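Local coordinates for protein esterase (Thermotoga maritima, PDB 3DOH) that probably hydrolyses carboxylic esters, as a thermostable esterase that joins an immunoglobulin-like domain to an alpha/beta-hydrolase domain, at residues A246-K249 with I250-L254; T277-A280 with I281-P285. One frame throughout, in Å; residues are numbered along the deposited sequence.

In the fold
Contact 1 and contact 2 lie one after the other along the chain, on helices 242-257 and 272-283 of the alpha/beta-hydrolase domain. Their centres are about 14 Å apart. One place where the two contacts touch is just past the end of the second helix, where Phe284 CE2 lies 3.7 Å from Ile248 CG1. Thr279 and Ala280 also pack on Leu244 of the first helix. Between them in sequence runs strand 264-270, a parallel strand of the central sheet. Helix 272-283 follows the probable nucleophile elbow with Ser271, and the Thr277 side chain touches that turn. Ser271, His359 and Asp319 probably form the catalytic triad.

Contact 1: A246-K249 with I250-L254; sequences AVIK and IIRKL
The guanidinium group of Arg252 has Ile248 CG2 over one face. The methyl sits toward the rim of the group, 3.7 Å from NH1. Arg252 runs extended from CG to NE, which carries its flat end back along the helix to the isoleucine. With chi1 of Ile248 at -59°, CG1 lies beside the backbone N and CG2 anti to it; CG2 is the branch that meets the arginine. The other branch ends at CD1, 4.3 Å from Ile251 CD1. Ile251 CD1 also lies 4.2 Å from Val247 CG1; this one methyl is near the side chains three and four residues back.

The stretch is a continuous alpha-helix, part of helix 242-257, which packs on the central sheet of the alpha/beta-hydrolase domain. Ile250 and Ile251 both touch Leu217 of strand 215-219, and Ile250 also reaches Tyr160 of strand 157-163. Four i to i+4 backbone bonds cross the contact. Ile251 N to Val247 O is 2.9 Å. Lys253 N to Lys249 O is 3.0 Å. Lys249 is extended beyond CG and runs back toward the N-terminal end of the helix, where its NZ forms a salt bridge with Asp151.

Contact 2: T277-A280 with I281-P285; sequences TWTA and IMEFP
Ile281 packs back against the preceding turn of its helix, toward Thr277 and Trp278. Its CB lies 3.9 Å from Thr277 O. CG1 sits between the backbone N and the carbonyl carbon (chi1 58°), and there it rests against two carbonyl oxygens, those of Thr277 and Trp278. CG2, anti to the carbonyl carbon, meets Thr277 O more loosely. The tip, CD1, reaches Trp278 CE3 at 4.1 Å. The two side chains run side by side and point the same way. The CD1 methyl approaches the indole obliquely.

Met282 comes to the same ring atom: its CE lies 4.3 Å from Trp278 CE3. Its chain is extended beyond CG, and CB, CG and SD all pass near Trp278 O. With an alanine in place of Ile281, CG1, CG2 and CD1 are gone, and a gap would probably open beside the indole, toward Ile311 and Ala291.

On another side of the helix, Thr279 CG2 and Glu283 CG touch at 4.0 Å. Glu283 OE2 forms a salt bridge with Lys302. The Thr279 hydroxyl is hydrogen-bonded to Phe238 O and Tyr275 O.

Backbone bonds hold the turns, with Glu283 N 2.8 Å from Thr279 O. The last, Phe284 N to Ala280 O, is weak at 3.0 Å. Phe284 is the first residue to leave helical geometry, and Ala280 O lies at the edge of its ring.

This is the C-terminal end of the helix in a beta-alpha-beta unit, strand 264-270, helix 272-283 and strand 290-294. It is probably the helix that follows the nucleophile elbow, as in other alpha/beta-hydrolases.

Contact 1: A246-K249 with I250-L254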
# COMPACT_ATOMS: atom_id res chain seq x y z
N ALA A 246 -6.37 4.18 -55.66
CA ALA A 246 -5.17 4.91 -55.82
C ALA A 246 -4.00 4.02 -55.30
O ALA A 246 -3.09 3.73 -56.09
CB ALA A 246 -5.30 6.23 -55.12
N VAL A 247 -4.03 3.55 -54.04
CA VAL A 247 -2.97 2.66 -53.48
C VAL A 247 -2.47 1.59 -54.46
O VAL A 247 -1.27 1.35 -54.61
CB VAL A 247 -3.44 1.97 -52.18
CG1 VAL A 247 -2.42 0.95 -51.67
CG2 VAL A 247 -3.76 3.00 -51.12
N ILE A 248 -3.39 0.95 -55.17
CA ILE A 248 -2.94 -0.02 -56.17
C ILE A 248 -2.00 0.59 -57.22
O ILE A 248 -0.91 0.07 -57.47
CB ILE A 248 -4.12 -0.71 -56.83
CG1 ILE A 248 -4.94 -1.42 -55.77
CG2 ILE A 248 -3.61 -1.68 -57.88
CD1 ILE A 248 -4.18 -2.52 -55.04
N LYS A 249 -2.42 1.70 -57.79
CA LYS A 249 -1.64 2.39 -58.81
C LYS A 249 -0.29 2.71 -58.26
O LYS A 249 0.70 2.65 -58.95
CB LYS A 249 -2.36 3.67 -59.27
CG LYS A 249 -3.61 3.41 -60.08
CD LYS A 249 -4.43 4.66 -60.20
CE LYS A 249 -5.76 4.34 -60.91
NZ LYS A 249 -6.68 5.54 -60.99
N ILE A 250 -0.23 3.01 -56.97
CA ILE A 250 1.05 3.33 -56.38
C ILE A 250 1.94 2.11 -56.10
O ILE A 250 3.17 2.20 -56.25
CB ILE A 250 0.93 4.44 -55.28
CG1 ILE A 250 1.83 4.23 -54.10
CG2 ILE A 250 -0.51 4.61 -54.76
CD1 ILE A 250 1.33 5.17 -53.03
N ILE A 251 1.33 0.95 -55.80
CA ILE A 251 2.09 -0.31 -55.78
C ILE A 251 2.79 -0.50 -57.13
O ILE A 251 3.97 -0.87 -57.20
CB ILE A 251 1.20 -1.53 -55.36
CG1 ILE A 251 0.98 -1.51 -53.84
CG2 ILE A 251 1.84 -2.87 -55.74
CD1 ILE A 251 -0.26 -2.24 -53.38
N ARG A 252 2.06 -0.20 -58.21
CA ARG A 252 2.60 -0.36 -59.58
C ARG A 252 3.69 0.63 -59.89
O ARG A 252 4.63 0.27 -60.58
CB ARG A 252 1.52 -0.32 -60.65
CG ARG A 252 0.42 -1.28 -60.34
CD ARG A 252 -0.47 -1.56 -61.56
NE ARG A 252 -1.16 -2.84 -61.39
CZ ARG A 252 -2.48 -2.98 -61.39
NH1 ARG A 252 -3.28 -1.91 -61.58
NH2 ARG A 252 -3.01 -4.20 -61.21
N LYS A 253 3.57 1.85 -59.39
CA LYS A 253 4.64 2.83 -59.57
C LYS A 253 5.90 2.23 -58.95
O LYS A 253 6.98 2.18 -59.56
CB LYS A 253 4.30 4.20 -58.96
CG LYS A 253 5.43 5.19 -59.14
CD LYS A 253 5.35 6.58 -58.38
CE LYS A 253 4.23 7.50 -58.87
NZ LYS A 253 4.23 7.74 -60.35
N LEU A 254 5.74 1.73 -57.72
CA LEU A 254 6.84 1.20 -56.93
C LEU A 254 7.56 0.05 -57.64
O LEU A 254 8.81 0.00 -57.67
CB LEU A 254 6.29 0.73 -55.59
CG LEU A 254 6.35 1.61 -54.34
CD1 LEU A 254 6.69 3.10 -54.56
CD2 LEU A 254 5.07 1.44 -53.59

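Contact 2: T277-A280 with I281-P285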
# COMPACT_ATOMS: atom_id res chain seq x y z
N THR A 277 -7.89 -4.28 -46.39
CA THR A 277 -7.09 -5.44 -46.72
C THR A 277 -7.98 -6.50 -47.34
O THR A 277 -7.63 -7.04 -48.39
CB THR A 277 -6.32 -5.98 -45.46
OG1 THR A 277 -5.48 -4.93 -44.97
CG2 THR A 277 -5.45 -7.23 -45.77
N TRP A 278 -9.12 -6.80 -46.72
CA TRP A 278 -10.00 -7.85 -47.27
C TRP A 278 -10.42 -7.47 -48.68
O TRP A 278 -10.47 -8.34 -49.56
CB TRP A 278 -11.26 -8.04 -46.45
CG TRP A 278 -11.08 -8.85 -45.24
CD1 TRP A 278 -11.22 -8.42 -43.94
CD2 TRP A 278 -10.75 -10.26 -45.17
NE1 TRP A 278 -10.99 -9.46 -43.09
CE2 TRP A 278 -10.70 -10.60 -43.80
CE3 TRP A 278 -10.48 -11.25 -46.14
CZ2 TRP A 278 -10.40 -11.90 -43.36
CZ3 TRP A 278 -10.17 -12.55 -45.70
CH2 TRP A 278 -10.14 -12.86 -44.33
N THR A 279 -10.75 -6.17 -48.89
CA THR A 279 -11.26 -5.67 -50.15
C THR A 279 -10.18 -5.75 -51.22
O THR A 279 -10.42 -6.27 -52.31
CB THR A 279 -11.84 -4.23 -50.01
OG1 THR A 279 -12.97 -4.23 -49.11
CG2 THR A 279 -12.27 -3.64 -51.38
N ALA A 280 -8.99 -5.24 -50.89
CA ALA A 280 -7.80 -5.31 -51.76
C ALA A 280 -7.49 -6.69 -52.32
O ALA A 280 -7.27 -6.84 -53.51
CB ALA A 280 -6.60 -4.79 -51.04
N ILE A 281 -7.43 -7.69 -51.46
CA ILE A 281 -7.04 -9.01 -51.94
C ILE A 281 -8.16 -9.66 -52.74
O ILE A 281 -7.90 -10.40 -53.65
CB ILE A 281 -6.56 -9.95 -50.80
CG1 ILE A 281 -7.64 -10.13 -49.72
CG2 ILE A 281 -5.19 -9.50 -50.24
CD1 ILE A 281 -7.38 -11.22 -48.79
N MET A 282 -9.40 -9.37 -52.39
CA MET A 282 -10.53 -9.96 -53.08
C MET A 282 -10.72 -9.31 -54.45
O MET A 282 -11.11 -9.97 -55.43
CB MET A 282 -11.78 -9.78 -52.22
CG MET A 282 -12.15 -10.96 -51.34
SD MET A 282 -13.47 -10.47 -50.24
CE MET A 282 -13.50 -11.83 -49.08
N GLU A 283 -10.43 -8.01 -54.54
CA GLU A 283 -10.58 -7.28 -55.82
C GLU A 283 -9.34 -7.33 -56.70
O GLU A 283 -9.41 -6.96 -57.87
CB GLU A 283 -10.98 -5.83 -55.59
CG GLU A 283 -12.33 -5.64 -54.89
CD GLU A 283 -13.47 -6.40 -55.54
OE1 GLU A 283 -13.56 -6.47 -56.79
OE2 GLU A 283 -14.31 -6.94 -54.81
N PHE A 284 -8.22 -7.79 -56.14
CA PHE A 284 -6.97 -7.89 -56.88
C PHE A 284 -6.18 -9.13 -56.47
O PHE A 284 -5.04 -9.04 -56.04
CB PHE A 284 -6.12 -6.63 -56.66
CG PHE A 284 -6.75 -5.37 -57.17
CD1 PHE A 284 -6.74 -5.07 -58.52
CD2 PHE A 284 -7.36 -4.49 -56.30
CE1 PHE A 284 -7.32 -3.91 -59.00
CE2 PHE A 284 -7.95 -3.33 -56.77
CZ PHE A 284 -7.93 -3.04 -58.11
N PRO A 285 -6.82 -10.29 -56.61
CA PRO A 285 -6.28 -11.53 -56.07
C PRO A 285 -4.94 -11.85 -56.65
O PRO A 285 -4.18 -12.62 -56.08
CB PRO A 285 -7.28 -12.59 -56.54
CG PRO A 285 -8.19 -11.92 -57.51
CD PRO A 285 -8.15 -10.48 -57.21